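PDB 2EZV: type II restriction enzyme SfiI, which recognises the double-stranded DNA sequence GGCCN(5)GGCC as a tetramer and cleaves it endonucleolytically, leaving fragments with 5'-phosphate ends. Local coordinates for residues Thr23-Leu28 with Lys262-Leu267. Numbering follows the deposited sequence.
Sequences TIVQAL and KEFLFL
The phenyl ring of Phe264 reaches from the C-terminal tail to Val25 and Gln26 of helix 10-41, a worked example of how an extended tail can lay an aromatic side chain against a helix. The apolar part of the contact is small: Val25 CG1 lies 4.0 Å from Phe264 CZ, at the far end of the ring. CG1 stands anti to the backbone N (chi1 173°), which turns this methyl to the ring, while the Val25 side chain also packs on Gln235 and Leu237 of strand 234-238. The polar neighbour is Gln26, whose chain bends at chi2 (-69°) and brings its amide against the ring, the two planes 59° apart and CD 3.6 Å from Phe264 CE1; the amide oxygen is modelled too near the ring, so the exact placement of the amide is doubtful. No hydrogen bond joins the segments; Gln26 OE1 is instead hydrogen-bonded to Arg22 one helical turn earlier, and Arg22 also makes a cation-pi contact with Phe264. Further along the tail, Gln26 NE2 comes within 4.0 Å of Phe266 CB, and Leu267 N hydrogen-bonds Gln30 OE1 of the same helix. An alanine in place of Phe264 would remove the ring, and would probably leave a gap beside Val25 and deprive Arg22 of its aromatic partner. Asn148 of the second subunit hydrogen-bonds the tail backbone at Phe264 and Phe266. The arrangement is thus buried helix-to-tail packing at a subunit interface of the SfiI tetramer.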
ATOM      1  N   THR D  23      -6.051 -18.309   0.229  1.00 12.50           N
ATOM      2  CA  THR D  23      -5.223 -17.106   0.117  1.00 11.09           C
ATOM      3  C   THR D  23      -4.447 -16.877   1.414  1.00 13.00           C
ATOM      4  O   THR D  23      -3.240 -16.608   1.404  1.00 12.39           O
ATOM      5  CB  THR D  23      -6.104 -15.870  -0.162  1.00 10.12           C
ATOM      6  OG1 THR D  23      -6.881 -16.100  -1.341  1.00 13.07           O
ATOM      7  CG2 THR D  23      -5.258 -14.634  -0.359  1.00  3.91           C
ATOM      8  N   ILE D  24      -5.156 -16.987   2.531  1.00 14.08           N
ATOM      9  CA  ILE D  24      -4.558 -16.802   3.841  1.00 15.81           C
ATOM     10  C   ILE D  24      -3.476 -17.835   4.159  1.00 17.04           C
ATOM     11  O   ILE D  24      -2.491 -17.507   4.824  1.00 16.95           O
ATOM     12  CB  ILE D  24      -5.655 -16.802   4.934  1.00 15.53           C
ATOM     13  CG1 ILE D  24      -6.505 -15.537   4.770  1.00 12.94           C
ATOM     14  CG2 ILE D  24      -5.028 -16.863   6.325  1.00 13.74           C
ATOM     15  CD1 ILE D  24      -7.691 -15.440   5.696  1.00 15.20           C
ATOM     16  N   VAL D  25      -3.648 -19.070   3.679  1.00 18.53           N
ATOM     17  CA  VAL D  25      -2.658 -20.127   3.921  1.00 17.66           C
ATOM     18  C   VAL D  25      -1.342 -19.841   3.211  1.00 19.44           C
ATOM     19  O   VAL D  25      -0.278 -20.180   3.739  1.00 22.41           O
ATOM     20  CB  VAL D  25      -3.160 -21.521   3.476  1.00 17.88           C
ATOM     21  CG1 VAL D  25      -2.025 -22.559   3.589  1.00 17.11           C
ATOM     22  CG2 VAL D  25      -4.316 -21.946   4.347  1.00 17.19           C
ATOM     23  N   GLN D  26      -1.406 -19.238   2.020  1.00 17.97           N
ATOM     24  CA  GLN D  26      -0.196 -18.886   1.274  1.00 16.49           C
ATOM     25  C   GLN D  26       0.559 -17.818   2.034  1.00 15.64           C
ATOM     26  O   GLN D  26       1.783 -17.851   2.125  1.00 17.50           O
ATOM     27  CB  GLN D  26      -0.518 -18.302  -0.102  1.00 15.50           C
ATOM     28  CG  GLN D  26      -0.753 -19.320  -1.180  1.00 20.23           C
ATOM     29  CD  GLN D  26       0.488 -20.089  -1.585  1.00 14.60           C
ATOM     30  OE1 GLN D  26       0.394 -21.252  -1.920  1.00 18.36           O
ATOM     31  NE2 GLN D  26       1.640 -19.441  -1.576  1.00 13.24           N
ATOM     32  N   ALA D  27      -0.185 -16.848   2.549  1.00 15.71           N
ATOM     33  CA  ALA D  27       0.400 -15.745   3.295  1.00 14.08           C
ATOM     34  C   ALA D  27       1.162 -16.292   4.490  1.00 13.93           C
ATOM     35  O   ALA D  27       2.340 -16.003   4.672  1.00 14.02           O
ATOM     36  CB  ALA D  27      -0.691 -14.787   3.750  1.00 12.33           C
ATOM     37  N   LEU D  28       0.491 -17.106   5.292  1.00 15.37           N
ATOM     38  CA  LEU D  28       1.132 -17.681   6.463  1.00 14.13           C
ATOM     39  C   LEU D  28       2.311 -18.554   6.035  1.00 15.70           C
ATOM     40  O   LEU D  28       3.379 -18.506   6.641  1.00 14.94           O
ATOM     41  CB  LEU D  28       0.109 -18.480   7.267  1.00 13.29           C
ATOM     42  CG  LEU D  28      -0.947 -17.572   7.910  1.00 13.82           C
ATOM     43  CD1 LEU D  28      -2.180 -18.375   8.312  1.00 11.56           C
ATOM     44  CD2 LEU D  28      -0.323 -16.851   9.110  1.00 10.65           C
ATOM     45  N   LYS D 262      -1.824 -32.172  -0.645  1.00 27.18           N
ATOM     46  CA  LYS D 262      -0.858 -31.910  -1.682  1.00 27.83           C
ATOM     47  C   LYS D 262       0.089 -30.867  -1.134  1.00 28.71           C
ATOM     48  O   LYS D 262      -0.246 -30.152  -0.190  1.00 29.18           O
ATOM     49  CB  LYS D 262      -1.553 -31.347  -2.927  1.00 28.72           C
ATOM     50  CG  LYS D 262      -2.312 -30.036  -2.665  1.00 30.28           C
ATOM     51  CD  LYS D 262      -2.830 -29.376  -3.941  1.00 31.40           C
ATOM     52  CE  LYS D 262      -1.696 -28.816  -4.773  1.00 32.59           C
ATOM     53  NZ  LYS D 262      -2.181 -28.025  -5.942  1.00 36.46           N
ATOM     54  N   GLU D 263       1.282 -30.805  -1.708  1.00 28.95           N
ATOM     55  CA  GLU D 263       2.241 -29.790  -1.320  1.00 28.21           C
ATOM     56  C   GLU D 263       2.152 -28.753  -2.430  1.00 25.34           C
ATOM     57  O   GLU D 263       1.923 -29.090  -3.588  1.00 23.88           O
ATOM     58  CB  GLU D 263       3.658 -30.365  -1.218  1.00 30.94           C
ATOM     59  CG  GLU D 263       3.890 -31.158   0.072  1.00 39.49           C
ATOM     60  CD  GLU D 263       5.363 -31.344   0.407  1.00 43.00           C
ATOM     61  OE1 GLU D 263       6.049 -30.332   0.681  1.00 43.59           O
ATOM     62  OE2 GLU D 263       5.834 -32.506   0.392  1.00 46.42           O
ATOM     63  N   PHE D 264       2.305 -27.489  -2.074  1.00 23.96           N
ATOM     64  CA  PHE D 264       2.219 -26.426  -3.057  1.00 20.69           C
ATOM     65  C   PHE D 264       3.472 -25.584  -3.035  1.00 20.35           C
ATOM     66  O   PHE D 264       4.228 -25.598  -2.066  1.00 21.19           O
ATOM     67  CB  PHE D 264       0.988 -25.566  -2.776  1.00 19.63           C
ATOM     68  CG  PHE D 264       0.985 -24.923  -1.415  1.00 17.45           C
ATOM     69  CD1 PHE D 264       1.663 -23.725  -1.191  1.00 16.32           C
ATOM     70  CD2 PHE D 264       0.289 -25.504  -0.363  1.00 14.91           C
ATOM     71  CE1 PHE D 264       1.642 -23.111   0.063  1.00 15.15           C
ATOM     72  CE2 PHE D 264       0.262 -24.902   0.895  1.00 16.09           C
ATOM     73  CZ  PHE D 264       0.941 -23.697   1.107  1.00 15.82           C
ATOM     74  N   LEU D 265       3.706 -24.856  -4.116  1.00 19.89           N
ATOM     75  CA  LEU D 265       4.883 -24.016  -4.192  1.00 17.79           C
ATOM     76  C   LEU D 265       4.594 -22.687  -3.521  1.00 17.05           C
ATOM     77  O   LEU D 265       3.452 -22.239  -3.483  1.00 17.28           O
ATOM     78  CB  LEU D 265       5.262 -23.790  -5.647  1.00 16.38           C
ATOM     79  CG  LEU D 265       5.429 -25.054  -6.488  1.00 18.97           C
ATOM     80  CD1 LEU D 265       5.798 -24.660  -7.911  1.00 19.37           C
ATOM     81  CD2 LEU D 265       6.500 -25.940  -5.884  1.00 18.37           C
ATOM     82  N   PHE D 266       5.631 -22.061  -2.983  1.00 17.10           N
ATOM     83  CA  PHE D 266       5.476 -20.767  -2.342  1.00 18.85           C
ATOM     84  C   PHE D 266       6.712 -19.948  -2.660  1.00 19.72           C
ATOM     85  O   PHE D 266       7.757 -20.511  -2.999  1.00 21.11           O
ATOM     86  CB  PHE D 266       5.285 -20.928  -0.824  1.00 18.53           C
ATOM     87  CG  PHE D 266       6.484 -21.496  -0.100  1.00 18.81           C
ATOM     88  CD1 PHE D 266       7.462 -20.656   0.421  1.00 19.04           C
ATOM     89  CD2 PHE D 266       6.604 -22.866   0.103  1.00 16.78           C
ATOM     90  CE1 PHE D 266       8.545 -21.175   1.144  1.00 19.36           C
ATOM     91  CE2 PHE D 266       7.676 -23.392   0.819  1.00 18.38           C
ATOM     92  CZ  PHE D 266       8.647 -22.545   1.341  1.00 17.83           C
ATOM     93  N   LEU D 267       6.594 -18.627  -2.577  1.00 19.66           N
ATOM     94  CA  LEU D 267       7.721 -17.756  -2.869  1.00 21.80           C
ATOM     95  C   LEU D 267       8.303 -17.150  -1.596  1.00 24.12           C
ATOM     96  O   LEU D 267       7.708 -17.247  -0.522  1.00 24.02           O
ATOM     97  CB  LEU D 267       7.292 -16.618  -3.810  1.00 22.19           C
ATOM     98  CG  LEU D 267       6.646 -16.926  -5.162  1.00 23.28           C
ATOM     99  CD1 LEU D 267       7.321 -18.117  -5.815  1.00 21.47           C
ATOM    100  CD2 LEU D 267       5.203 -17.231  -4.956  1.00 25.38           C
TER